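Local structure of borrelidin polyketide synthase, type I (Streptomyces parvulus, 6OBT) at residues G98-D103 against D260-A265; P131-V136 against E152-A157; G180-L185 against Q195-R200; A211-P216 against P228-A233. The protein probably catalyses, as a dehydratase domain of the borrelidin polyketide synthase, the loss of water from beta-hydroxyacyl intermediates during chain assembly. All coordinates share one frame; numbering follows the deposited sequence.

Contact 1: G98-D103 against D260-A265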
loop_
_atom_site.group_PDB
_atom_site.type_symbol
_atom_site.label_atom_id
_atom_site.label_comp_id
_atom_site.label_asym_id
_atom_site.label_seq_id
_atom_site.Cartn_x
_atom_site.Cartn_y
_atom_site.Cartn_z
ATOM N N GLY A 98 -17.531 -4.791 2.623
ATOM C CA GLY A 98 -18.955 -4.738 2.868
ATOM C C GLY A 98 -19.830 -4.849 1.641
ATOM O O GLY A 98 -21.035 -4.598 1.743
ATOM N N CYS A 99 -19.269 -5.207 0.482
ATOM C CA CYS A 99 -19.991 -5.268 -0.791
ATOM C C CYS A 99 -19.989 -6.726 -1.255
ATOM O O CYS A 99 -19.061 -7.181 -1.922
ATOM C CB CYS A 99 -19.347 -4.352 -1.840
ATOM S SG CYS A 99 -19.476 -2.564 -1.542
ATOM N N ASP A 100 -21.037 -7.458 -0.905
ATOM C CA ASP A 100 -21.083 -8.893 -1.157
ATOM C C ASP A 100 -21.393 -9.249 -2.609
ATOM O O ASP A 100 -21.608 -10.431 -2.908
ATOM C CB ASP A 100 -22.113 -9.543 -0.237
ATOM C CG ASP A 100 -23.521 -9.100 -0.551
ATOM O OD1 ASP A 100 -24.354 -9.955 -0.918
ATOM O OD2 ASP A 100 -23.788 -7.884 -0.442
ATOM N N SER A 101 -21.431 -8.282 -3.520
ATOM C CA SER A 101 -21.785 -8.572 -4.901
ATOM C C SER A 101 -20.809 -7.886 -5.841
ATOM O O SER A 101 -20.441 -6.723 -5.636
ATOM C CB SER A 101 -23.212 -8.124 -5.229
ATOM O OG SER A 101 -23.463 -8.193 -6.625
ATOM N N VAL A 102 -20.373 -8.627 -6.854
ATOM C CA VAL A 102 -19.672 -8.039 -7.995
ATOM C C VAL A 102 -20.781 -7.693 -8.984
ATOM O O VAL A 102 -21.246 -8.534 -9.757
ATOM C CB VAL A 102 -18.615 -8.980 -8.577
ATOM C CG1 VAL A 102 -17.913 -8.333 -9.758
ATOM C CG2 VAL A 102 -17.576 -9.351 -7.506
ATOM N N ASP A 103 -21.277 -6.455 -8.886
ATOM C CA ASP A 103 -22.307 -5.984 -9.807
ATOM C C ASP A 103 -21.851 -6.122 -11.250
ATOM O O ASP A 103 -22.646 -6.451 -12.141
ATOM C CB ASP A 103 -22.650 -4.520 -9.516
ATOM C CG ASP A 103 -23.521 -4.345 -8.279
ATOM O OD1 ASP A 103 -23.900 -3.189 -7.987
ATOM O OD2 ASP A 103 -23.812 -5.352 -7.594
ATOM N N ASP A 260 -23.262 -9.519 -11.774
ATOM C CA ASP A 260 -23.991 -10.040 -10.614
ATOM C C ASP A 260 -23.438 -11.393 -10.149
ATOM O O ASP A 260 -24.129 -12.417 -10.151
ATOM C CB ASP A 260 -25.489 -10.143 -10.923
ATOM C CG ASP A 260 -26.115 -8.798 -11.203
ATOM O OD1 ASP A 260 -26.941 -8.712 -12.136
ATOM O OD2 ASP A 260 -25.772 -7.825 -10.498
ATOM N N VAL A 261 -22.187 -11.357 -9.692
ATOM C CA VAL A 261 -21.503 -12.533 -9.163
ATOM C C VAL A 261 -21.581 -12.510 -7.644
ATOM O O VAL A 261 -21.259 -11.494 -7.011
ATOM C CB VAL A 261 -20.036 -12.588 -9.619
ATOM C CG1 VAL A 261 -19.426 -13.935 -9.254
ATOM C CG2 VAL A 261 -19.928 -12.314 -11.105
ATOM N N ARG A 262 -22.006 -13.626 -7.051
ATOM C CA ARG A 262 -22.038 -13.760 -5.602
ATOM C C ARG A 262 -21.432 -15.092 -5.200
ATOM O O ARG A 262 -21.655 -16.114 -5.859
ATOM C CB ARG A 262 -23.473 -13.654 -5.044
ATOM C CG ARG A 262 -24.158 -12.341 -5.351
ATOM C CD ARG A 262 -24.878 -11.794 -4.134
ATOM N NE ARG A 262 -26.227 -12.335 -4.035
ATOM C CZ ARG A 262 -27.003 -12.214 -2.964
ATOM N NH1 ARG A 262 -26.563 -11.564 -1.893
ATOM N NH2 ARG A 262 -28.219 -12.744 -2.956
ATOM N N LEU A 263 -20.662 -15.073 -4.116
ATOM C CA LEU A 263 -20.047 -16.274 -3.566
ATOM C C LEU A 263 -20.633 -16.511 -2.182
ATOM O O LEU A 263 -20.497 -15.662 -1.290
ATOM C CB LEU A 263 -18.523 -16.128 -3.513
ATOM C CG LEU A 263 -17.758 -17.336 -2.982
ATOM C CD1 LEU A 263 -17.894 -18.516 -3.959
ATOM C CD2 LEU A 263 -16.297 -17.019 -2.753
ATOM N N PHE A 264 -21.301 -17.657 -2.006
ATOM C CA PHE A 264 -22.008 -17.916 -0.758
ATOM C C PHE A 264 -21.199 -18.734 0.231
ATOM O O PHE A 264 -21.515 -18.725 1.423
ATOM C CB PHE A 264 -23.339 -18.620 -1.049
ATOM C CG PHE A 264 -24.178 -17.892 -2.058
ATOM C CD1 PHE A 264 -24.849 -16.728 -1.695
ATOM C CD2 PHE A 264 -24.282 -18.344 -3.357
ATOM C CE1 PHE A 264 -25.610 -16.034 -2.627
ATOM C CE2 PHE A 264 -25.037 -17.653 -4.284
ATOM C CZ PHE A 264 -25.693 -16.493 -3.914
ATOM N N ALA A 265 -20.128 -19.380 -0.218
ATOM C CA ALA A 265 -19.371 -20.277 0.637
ATOM C C ALA A 265 -17.928 -20.305 0.176
ATOM O O ALA A 265 -17.653 -20.208 -1.021
ATOM C CB ALA A 265 -19.945 -21.698 0.587
HETATM O O HOH W 1 -20.240 -12.568 -2.655
#

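Contact 2: P131-V136 against E152-A157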
loop_
_atom_site.group_PDB
_atom_site.type_symbol
_atom_site.label_atom_id
_atom_site.label_comp_id
_atom_site.label_asym_id
_atom_site.label_seq_id
_atom_site.Cartn_x
_atom_site.Cartn_y
_atom_site.Cartn_z
ATOM N N PRO A 131 -23.326 5.357 -1.341
ATOM C CA PRO A 131 -22.877 4.284 -0.448
ATOM C C PRO A 131 -23.432 2.935 -0.880
ATOM O O PRO A 131 -24.427 2.835 -1.600
ATOM C CB PRO A 131 -23.422 4.702 0.924
ATOM C CG PRO A 131 -24.504 5.681 0.638
ATOM C CD PRO A 131 -24.142 6.363 -0.642
ATOM N N GLY A 132 -22.760 1.882 -0.428
ATOM C CA GLY A 132 -23.077 0.543 -0.869
ATOM C C GLY A 132 -22.627 0.207 -2.275
ATOM O O GLY A 132 -22.864 -0.922 -2.727
ATOM N N THR A 133 -21.996 1.146 -2.983
ATOM C CA THR A 133 -21.505 0.928 -4.342
ATOM C C THR A 133 -20.088 1.472 -4.445
ATOM O O THR A 133 -19.847 2.643 -4.131
ATOM C CB THR A 133 -22.411 1.604 -5.377
ATOM O OG1 THR A 133 -23.690 0.956 -5.398
ATOM C CG2 THR A 133 -21.785 1.518 -6.758
ATOM N N ARG A 134 -19.154 0.627 -4.884
ATOM C CA ARG A 134 -17.747 0.989 -4.960
ATOM C C ARG A 134 -17.162 0.521 -6.284
ATOM O O ARG A 134 -17.562 -0.508 -6.827
ATOM C CB ARG A 134 -16.954 0.382 -3.790
ATOM C CG ARG A 134 -17.430 0.853 -2.418
ATOM C CD ARG A 134 -16.440 0.491 -1.332
ATOM N NE ARG A 134 -17.023 0.630 -0.004
ATOM C CZ ARG A 134 -16.325 0.612 1.126
ATOM N NH1 ARG A 134 -15.004 0.472 1.093
ATOM N NH2 ARG A 134 -16.951 0.726 2.289
ATOM N N THR A 135 -16.229 1.301 -6.818
ATOM C CA THR A 135 -15.519 0.845 -7.998
ATOM C C THR A 135 -14.363 -0.059 -7.595
ATOM O O THR A 135 -13.853 0.002 -6.477
ATOM C CB THR A 135 -14.979 2.020 -8.803
ATOM O OG1 THR A 135 -13.999 2.707 -8.017
ATOM C CG2 THR A 135 -16.107 2.972 -9.151
ATOM N N VAL A 136 -13.961 -0.920 -8.520
ATOM C CA VAL A 136 -12.826 -1.807 -8.309
ATOM C C VAL A 136 -12.053 -1.880 -9.615
ATOM O O VAL A 136 -12.647 -1.863 -10.700
ATOM C CB VAL A 136 -13.259 -3.211 -7.821
ATOM C CG1 VAL A 136 -14.179 -3.941 -8.845
ATOM C CG2 VAL A 136 -12.049 -4.055 -7.489
ATOM N N GLU A 152 -11.901 -3.831 -14.671
ATOM C CA GLU A 152 -12.562 -2.716 -14.008
ATOM C C GLU A 152 -14.004 -3.113 -13.745
ATOM O O GLU A 152 -14.594 -3.882 -14.511
ATOM C CB GLU A 152 -12.500 -1.427 -14.842
ATOM C CG GLU A 152 -11.065 -0.886 -15.003
ATOM C CD GLU A 152 -11.001 0.470 -15.677
ATOM O OE1 GLU A 152 -10.672 0.524 -16.880
ATOM O OE2 GLU A 152 -11.262 1.487 -15.002
ATOM N N GLY A 153 -14.559 -2.611 -12.651
ATOM C CA GLY A 153 -15.917 -2.997 -12.329
ATOM C C GLY A 153 -16.476 -2.251 -11.139
ATOM O O GLY A 153 -15.919 -1.248 -10.680
ATOM N N ILE A 154 -17.596 -2.783 -10.645
ATOM C CA ILE A 154 -18.444 -2.148 -9.637
ATOM C C ILE A 154 -18.818 -3.203 -8.607
ATOM O O ILE A 154 -19.318 -4.274 -8.971
ATOM C CB ILE A 154 -19.730 -1.563 -10.258
ATOM C CG1 ILE A 154 -19.416 -0.719 -11.496
ATOM C CG2 ILE A 154 -20.561 -0.814 -9.218
ATOM C CD1 ILE A 154 -18.985 0.677 -11.179
ATOM N N LEU A 155 -18.587 -2.902 -7.332
ATOM C CA LEU A 155 -18.996 -3.768 -6.237
ATOM C C LEU A 155 -20.263 -3.204 -5.614
ATOM O O LEU A 155 -20.382 -1.991 -5.423
ATOM C CB LEU A 155 -17.901 -3.896 -5.183
ATOM C CG LEU A 155 -16.545 -4.320 -5.750
ATOM C CD1 LEU A 155 -15.445 -4.114 -4.707
ATOM C CD2 LEU A 155 -16.613 -5.776 -6.236
ATOM N N GLY A 156 -21.218 -4.090 -5.313
ATOM C CA GLY A 156 -22.515 -3.672 -4.841
ATOM C C GLY A 156 -22.968 -4.500 -3.652
ATOM O O GLY A 156 -22.316 -5.464 -3.245
ATOM N N ALA A 157 -24.100 -4.090 -3.101
ATOM C CA ALA A 157 -24.689 -4.760 -1.957
ATOM C C ALA A 157 -25.675 -5.820 -2.421
ATOM O O ALA A 157 -26.355 -5.662 -3.440
ATOM C CB ALA A 157 -25.398 -3.757 -1.048
#

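Contact 3: G180-L185 against Q195-R200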
loop_
_atom_site.group_PDB
_atom_site.type_symbol
_atom_site.label_atom_id
_atom_site.label_comp_id
_atom_site.label_asym_id
_atom_site.label_seq_id
_atom_site.Cartn_x
_atom_site.Cartn_y
_atom_site.Cartn_z
ATOM N N GLY A 180 -12.133 -37.369 -23.168
ATOM C CA GLY A 180 -11.306 -36.518 -24.006
ATOM C C GLY A 180 -11.836 -35.115 -24.209
ATOM O O GLY A 180 -11.476 -34.464 -25.193
ATOM N N PHE A 181 -12.738 -34.654 -23.337
ATOM C CA PHE A 181 -13.162 -33.255 -23.369
ATOM C C PHE A 181 -11.959 -32.319 -23.365
ATOM O O PHE A 181 -11.905 -31.341 -24.125
ATOM C CB PHE A 181 -14.080 -32.978 -22.180
ATOM C CG PHE A 181 -14.331 -31.523 -21.906
ATOM C CD1 PHE A 181 -15.259 -30.809 -22.649
ATOM C CD2 PHE A 181 -13.662 -30.869 -20.870
ATOM C CE1 PHE A 181 -15.500 -29.462 -22.365
ATOM C CE2 PHE A 181 -13.906 -29.539 -20.591
ATOM C CZ PHE A 181 -14.823 -28.836 -21.343
ATOM N N TYR A 182 -10.956 -32.636 -22.549
ATOM C CA TYR A 182 -9.780 -31.781 -22.455
ATOM C C TYR A 182 -8.819 -31.979 -23.619
ATOM O O TYR A 182 -8.118 -31.033 -23.999
ATOM C CB TYR A 182 -9.075 -32.019 -21.124
ATOM C CG TYR A 182 -9.853 -31.407 -19.991
ATOM C CD1 TYR A 182 -9.771 -30.048 -19.739
ATOM C CD2 TYR A 182 -10.707 -32.173 -19.208
ATOM C CE1 TYR A 182 -10.490 -29.464 -18.729
ATOM C CE2 TYR A 182 -11.429 -31.598 -18.182
ATOM C CZ TYR A 182 -11.321 -30.239 -17.946
ATOM O OH TYR A 182 -12.038 -29.647 -16.934
ATOM N N ASP A 183 -8.757 -33.183 -24.193
ATOM C CA ASP A 183 -7.983 -33.349 -25.417
ATOM C C ASP A 183 -8.589 -32.524 -26.544
ATOM O O ASP A 183 -7.862 -31.913 -27.341
ATOM C CB ASP A 183 -7.902 -34.827 -25.796
ATOM C CG ASP A 183 -7.163 -35.655 -24.756
ATOM O OD1 ASP A 183 -6.171 -35.148 -24.191
ATOM O OD2 ASP A 183 -7.577 -36.806 -24.500
ATOM N N GLU A 184 -9.922 -32.469 -26.603
ATOM C CA GLU A 184 -10.607 -31.628 -27.580
ATOM C C GLU A 184 -10.274 -30.152 -27.374
ATOM O O GLU A 184 -9.980 -29.430 -28.336
ATOM C CB GLU A 184 -12.116 -31.851 -27.485
ATOM C CG GLU A 184 -12.955 -30.758 -28.121
ATOM C CD GLU A 184 -14.136 -31.308 -28.895
ATOM O OE1 GLU A 184 -14.141 -32.523 -29.197
ATOM O OE2 GLU A 184 -15.064 -30.527 -29.198
ATOM N N LEU A 185 -10.350 -29.676 -26.129
ATOM C CA LEU A 185 -9.998 -28.285 -25.855
ATOM C C LEU A 185 -8.548 -28.011 -26.227
ATOM O O LEU A 185 -8.223 -26.933 -26.739
ATOM C CB LEU A 185 -10.248 -27.949 -24.385
ATOM C CG LEU A 185 -11.733 -27.733 -24.077
ATOM C CD1 LEU A 185 -11.931 -27.341 -22.636
ATOM C CD2 LEU A 185 -12.341 -26.689 -25.012
ATOM N N GLN A 195 -4.345 -29.101 -12.423
ATOM C CA GLN A 195 -5.164 -28.377 -11.458
ATOM C C GLN A 195 -6.438 -27.802 -12.062
ATOM O O GLN A 195 -7.329 -27.395 -11.307
ATOM C CB GLN A 195 -4.343 -27.256 -10.820
ATOM C CG GLN A 195 -3.430 -27.740 -9.719
ATOM C CD GLN A 195 -4.102 -27.762 -8.364
ATOM O OE1 GLN A 195 -5.327 -27.877 -8.254
ATOM N NE2 GLN A 195 -3.300 -27.662 -7.318
ATOM N N PHE A 196 -6.543 -27.746 -13.395
ATOM C CA PHE A 196 -7.724 -27.196 -14.043
ATOM C C PHE A 196 -8.623 -28.261 -14.664
ATOM O O PHE A 196 -9.749 -27.938 -15.054
ATOM C CB PHE A 196 -7.323 -26.176 -15.127
ATOM C CG PHE A 196 -6.870 -24.831 -14.564
ATOM C CD1 PHE A 196 -7.704 -23.728 -14.608
ATOM C CD2 PHE A 196 -5.605 -24.687 -14.016
ATOM C CE1 PHE A 196 -7.300 -22.494 -14.089
ATOM C CE2 PHE A 196 -5.177 -23.441 -13.497
ATOM C CZ PHE A 196 -6.046 -22.353 -13.527
ATOM N N ARG A 197 -8.175 -29.517 -14.747
ATOM C CA ARG A 197 -8.974 -30.580 -15.374
ATOM C C ARG A 197 -9.949 -31.140 -14.340
ATOM O O ARG A 197 -9.816 -32.258 -13.826
ATOM C CB ARG A 197 -8.095 -31.679 -15.951
ATOM C CG ARG A 197 -7.158 -31.198 -17.066
ATOM C CD ARG A 197 -6.549 -32.339 -17.865
ATOM N NE ARG A 197 -5.629 -33.183 -17.101
ATOM C CZ ARG A 197 -4.302 -33.133 -17.189
ATOM N NH1 ARG A 197 -3.714 -32.260 -18.000
ATOM N NH2 ARG A 197 -3.554 -33.956 -16.462
ATOM N N CYS A 198 -10.975 -30.344 -14.080
ATOM C CA CYS A 198 -11.890 -30.588 -12.982
ATOM C C CYS A 198 -13.217 -31.160 -13.429
ATOM O O CYS A 198 -13.964 -31.668 -12.587
ATOM C CB CYS A 198 -12.152 -29.292 -12.228
ATOM S SG CYS A 198 -10.702 -28.766 -11.297
ATOM N N LEU A 199 -13.545 -31.066 -14.713
ATOM C CA LEU A 199 -14.817 -31.601 -15.183
ATOM C C LEU A 199 -14.825 -33.126 -15.089
ATOM O O LEU A 199 -13.934 -33.794 -15.621
ATOM C CB LEU A 199 -15.078 -31.163 -16.625
ATOM C CG LEU A 199 -16.306 -31.858 -17.235
ATOM C CD1 LEU A 199 -17.566 -31.561 -16.434
ATOM C CD2 LEU A 199 -16.497 -31.444 -18.676
ATOM N N ARG A 200 -15.853 -33.678 -14.435
ATOM C CA ARG A 200 -15.970 -35.122 -14.251
ATOM C C ARG A 200 -17.166 -35.729 -14.968
ATOM O O ARG A 200 -17.035 -36.775 -15.618
ATOM C CB ARG A 200 -16.051 -35.457 -12.754
ATOM C CG ARG A 200 -15.040 -34.725 -11.900
ATOM C CD ARG A 200 -13.612 -35.173 -12.197
ATOM N NE ARG A 200 -12.647 -34.350 -11.471
ATOM C CZ ARG A 200 -11.337 -34.575 -11.451
ATOM N NH1 ARG A 200 -10.827 -35.606 -12.114
ATOM N NH2 ARG A 200 -10.535 -33.778 -10.755
#

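Contact 4: A211-P216 against P228-A233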
loop_
_atom_site.group_PDB
_atom_site.type_symbol
_atom_site.label_atom_id
_atom_site.label_comp_id
_atom_site.label_asym_id
_atom_site.label_seq_id
_atom_site.Cartn_x
_atom_site.Cartn_y
_atom_site.Cartn_z
ATOM N N ALA A 211 -23.369 -30.163 -14.694
ATOM C CA ALA A 211 -22.069 -30.810 -14.616
ATOM C C ALA A 211 -21.639 -30.982 -13.165
ATOM O O ALA A 211 -21.967 -30.162 -12.299
ATOM C CB ALA A 211 -21.006 -30.005 -15.375
ATOM N N GLU A 212 -20.897 -32.064 -12.922
ATOM C CA GLU A 212 -20.127 -32.259 -11.698
ATOM C C GLU A 212 -18.678 -31.890 -11.982
ATOM O O GLU A 212 -18.084 -32.399 -12.938
ATOM C CB GLU A 212 -20.216 -33.708 -11.205
ATOM C CG GLU A 212 -21.517 -34.029 -10.504
ATOM C CD GLU A 212 -21.691 -35.513 -10.229
ATOM O OE1 GLU A 212 -22.823 -35.915 -9.888
ATOM O OE2 GLU A 212 -20.702 -36.272 -10.343
ATOM N N ILE A 213 -18.121 -30.996 -11.163
ATOM C CA ILE A 213 -16.781 -30.444 -11.352
ATOM C C ILE A 213 -16.074 -30.467 -10.000
ATOM O O ILE A 213 -16.649 -30.020 -9.003
ATOM C CB ILE A 213 -16.858 -29.005 -11.901
ATOM C CG1 ILE A 213 -17.747 -28.950 -13.152
ATOM C CG2 ILE A 213 -15.478 -28.482 -12.238
ATOM C CD1 ILE A 213 -18.140 -27.551 -13.589
ATOM N N SER A 214 -14.842 -30.986 -9.951
ATOM C CA SER A 214 -14.155 -31.050 -8.661
ATOM C C SER A 214 -12.636 -30.971 -8.817
ATOM O O SER A 214 -12.076 -31.378 -9.835
ATOM C CB SER A 214 -14.545 -32.313 -7.887
ATOM O OG SER A 214 -14.267 -33.489 -8.610
ATOM N N LEU A 215 -11.979 -30.449 -7.777
ATOM C CA LEU A 215 -10.529 -30.283 -7.784
ATOM C C LEU A 215 -9.837 -31.635 -7.602
ATOM O O LEU A 215 -10.424 -32.578 -7.054
ATOM C CB LEU A 215 -10.107 -29.314 -6.672
ATOM C CG LEU A 215 -10.399 -27.837 -6.936
ATOM C CD1 LEU A 215 -10.460 -27.023 -5.638
ATOM C CD2 LEU A 215 -9.345 -27.286 -7.885
ATOM N N PRO A 216 -8.596 -31.764 -8.083
ATOM C CA PRO A 216 -7.793 -32.947 -7.748
ATOM C C PRO A 216 -7.644 -33.083 -6.242
ATOM O O PRO A 216 -7.619 -32.092 -5.507
ATOM C CB PRO A 216 -6.436 -32.664 -8.410
ATOM C CG PRO A 216 -6.652 -31.506 -9.314
ATOM C CD PRO A 216 -7.815 -30.743 -8.807
ATOM N N PRO A 228 -9.141 -20.820 -8.066
ATOM C CA PRO A 228 -9.226 -20.484 -9.502
ATOM C C PRO A 228 -9.400 -21.667 -10.439
ATOM O O PRO A 228 -10.058 -21.527 -11.480
ATOM C CB PRO A 228 -7.898 -19.754 -9.752
ATOM C CG PRO A 228 -7.637 -19.058 -8.444
ATOM C CD PRO A 228 -8.109 -20.020 -7.374
ATOM N N GLY A 229 -8.803 -22.819 -10.131
ATOM C CA GLY A 229 -8.914 -23.941 -11.052
ATOM C C GLY A 229 -10.319 -24.496 -11.099
ATOM O O GLY A 229 -10.780 -24.969 -12.148
ATOM N N LEU A 230 -11.015 -24.445 -9.970
ATOM C CA LEU A 230 -12.394 -24.907 -9.912
ATOM C C LEU A 230 -13.339 -23.841 -10.451
ATOM O O LEU A 230 -14.251 -24.144 -11.227
ATOM C CB LEU A 230 -12.738 -25.277 -8.475
ATOM C CG LEU A 230 -14.143 -25.786 -8.197
ATOM C CD1 LEU A 230 -14.377 -27.023 -9.032
ATOM C CD2 LEU A 230 -14.295 -26.102 -6.741
ATOM N N PHE A 231 -13.102 -22.580 -10.068
ATOM C CA PHE A 231 -13.812 -21.458 -10.671
ATOM C C PHE A 231 -13.702 -21.495 -12.199
ATOM O O PHE A 231 -14.702 -21.320 -12.910
ATOM C CB PHE A 231 -13.236 -20.152 -10.087
ATOM C CG PHE A 231 -14.180 -18.968 -10.101
ATOM C CD1 PHE A 231 -13.998 -17.930 -9.197
ATOM C CD2 PHE A 231 -15.194 -18.860 -11.037
ATOM C CE1 PHE A 231 -14.831 -16.825 -9.195
ATOM C CE2 PHE A 231 -16.025 -17.761 -11.047
ATOM C CZ PHE A 231 -15.840 -16.739 -10.135
ATOM N N ASP A 232 -12.494 -21.735 -12.733
ATOM C CA ASP A 232 -12.343 -21.721 -14.183
ATOM C C ASP A 232 -13.055 -22.906 -14.832
ATOM O O ASP A 232 -13.654 -22.775 -15.911
ATOM C CB ASP A 232 -10.862 -21.733 -14.576
ATOM C CG ASP A 232 -10.673 -21.659 -16.061
ATOM O OD1 ASP A 232 -10.223 -22.660 -16.679
ATOM O OD2 ASP A 232 -11.018 -20.600 -16.624
ATOM N N ALA A 233 -12.981 -24.077 -14.206
ATOM C CA ALA A 233 -13.652 -25.237 -14.788
ATOM C C ALA A 233 -15.170 -25.077 -14.760
ATOM O O ALA A 233 -15.862 -25.619 -15.632
ATOM C CB ALA A 233 -13.225 -26.502 -14.059
#

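Contact 1: G98-D103 against D260-A265
V102 and V261 form a hydrogen-bonded antiparallel pair where strand 101-107 meets strand 254-263, the seam at which the two halves of a double-hotdog dehydratase probably share a sheet. V102 N gives V261 O a bond of 3.0 Å, and V261 N returns one to V102 O. D260 and V261 together face V102, a G1 bulge; D260 takes the positive phi, which aspartate tolerates better than most residues with a side chain. The two valines, compact and beta-branched as suits a strand, meet CB to CB at 4.0 Å and press on helix 83-97.

R262 can be followed outward. Its CB leads to CG anti to the carbonyl carbon (chi1 -60°), and CG passes 4.0 Å from D100 O. Bends at chi2 and chi3 then bring CD to 3.7 Å from both D100 OD1 and D100 O, and 4.2 Å from S101 CB. CZ faces D100 OD1, and at the tip NH1 donates to that oxygen, 2.9 Å away and in the guanidinium plane, making a salt bridge in which the two side chains lie side by side. NH2 reaches P160 O, while D100 OD2 takes G158 N, so both charged groups have second partners; the aspartate is nevertheless poorly ordered. F264 CE1 lies over the rim of one guanidinium face.

At the far end of the ladder, D103 OD2 and D260 OD2 come within 4.3 Å, a proximity that could raise the proton affinity of either. The D103 carboxylate is steadied from its own strand: S101 OG donates to OD2 at 3.0 Å, nearly along the C-O axis.

Contact 2: P131-V136 against E152-A157
R134 and L155, like V136 and G153 further along, exchange backbone hydrogen bonds in both directions, making two hydrogen-bonded antiparallel pairs with the non-hydrogen-bonded pair T135-I154 between them. The bond from L155 N to R134 O is short and straight, 2.7 Å with an N-H...O angle of 170°.

Weaker CA-H...O contacts fill the gaps in the ladder. T133 CA comes within 3.3 Å of L155 O, and I154 CA approaches R134 O, so each of these carbonyl oxygens has a CH neighbour besides its amide donor. Beyond the last full pair, G156 CA still reaches G132 O at 3.5 Å; G132 itself has positive phi, a conformation easy for glycine.

Apolar contacts divide between the two faces. On the face of L155 and V136, V136 CB meets L155 CD1 at 3.9 Å. V136 CG1, set between the backbone N and the carbonyl carbon (chi1 61°), packs on the bare backbone of G153, 3.7 Å from G153 C. This buried face also receives V102 and L105 from strand 101-107 and V123 and V125 from strand 119-127. On the other face, the methyls T133 CG2 and I154 CG2 touch at 3.6 Å as their side chains cross obliquely; threonine and isoleucine, both beta-branched, favour such extended backbones.

Strands 134-142 and 148-156 thus form a beta hairpin, with strands 119-127 and 101-107 as its outer neighbours, in the sheet that wraps the helix in a hotdog fold.

Contact 3: G180-L185 against Q195-R200
Y182 turns its CG anti to the carbonyl carbon (chi1 -74°), whereas F181 turns its own anti to the backbone N (chi1 166°), and from one turn of helix 181-187 the Y182 ring reaches residues 196-199 and the F181 ring L199. The Y182 ring is sandwiched: F181 CD2 lies over the centre of one face, and R197 CG sits over the opposite face, 4.0 Å from the centroid. This CH-pi contact uses the aliphatic part of the arginine, while the charged end runs on past the ring to the exposed side, where NH1 bonds Y192 O. L199 CD2 in turn covers a face of F181, 3.7 Å from the ring centroid, the leucine and phenylalanine crossing at about a right angle.

The polar end of Y182 explains the choice of tyrosine. L199 N points at OH with a nearly straight bond of 3.0 Å, and C198 N adds a weak one at 3.1 Å. The same oxygen is hydrogen-bonded to H236 NE2, so the phenol ties the chain just after the inverse gamma turn centred on R197 to a histidine of helix 228-236.

Helix 181-187 therefore packs against the entry to strand 199-205 and the end of helix 228-236. C198 and R200 pair their backbones with strand 208-214, and F196 meets both D232 and the ring of H73.

Contact 4: A211-P216 against P228-A233
I213 and L215 meet helix 228-236 without any aromatic ring in the contact; the flat groups that take part are peptide units of the helix. I213 CD1 reaches the carbonyl of A233, 3.6 Å from its O, and L215 CD2 comes to 3.9 Å from L230 N, a main-chain approach to which G229 also presents its backbone.

Elsewhere methyl meets methyl. I213 CG2 fits between two helix residues, 3.5 Å from A233 CB and 3.7 Å from L230 CD1, and a small residue such as alanine suits so near a contact. L230 carries its CG anti to the backbone N (chi1 180°), which sends CD1 toward I213 while CB remains against L215 CG at 3.8 Å; the two leucines cross at about a right angle.

Strand 211-214 runs nearly antiparallel to helix 228-233, at 163° with the segment axes 8.4 Å apart; the helix is probably the one wrapped by the sheet of the second hotdog. L230 also touches L271, and I213 touches V273, of the next strand, 270-276.

F231 points away from this interface and packs on V84 and V87 of helix 83-97. D232, which opens a DxxxH sequence that in related dehydratases begins with the catalytic aspartate, lies off the strand-facing side, with OD1 hydrogen-bonded to ND1 of H236, the last residue of that sequence.

Contacts 1 and 2 are adjacent, their centres about 10 Å apart, joined by S101 O and G156 N at 2.8 Å, where D100 and S101 both face G156 in a classic beta bulge. Contacts 3 and 4 form a second pair, centres also about 10 Å apart, linked by C198 O and S214 N at 2.9 Å. Between the pairs, contacts 1 and 4 come nearest, to about 5 Å between closest atoms, whereas the centres of contacts 2 and 3 lie about 34 Å apart. The probable active site lies beside the second pair: D232 belongs to contact 4, and H73 meets F196 of contact 3. Contact 1, closing the longest loop, encloses the other three along the chain.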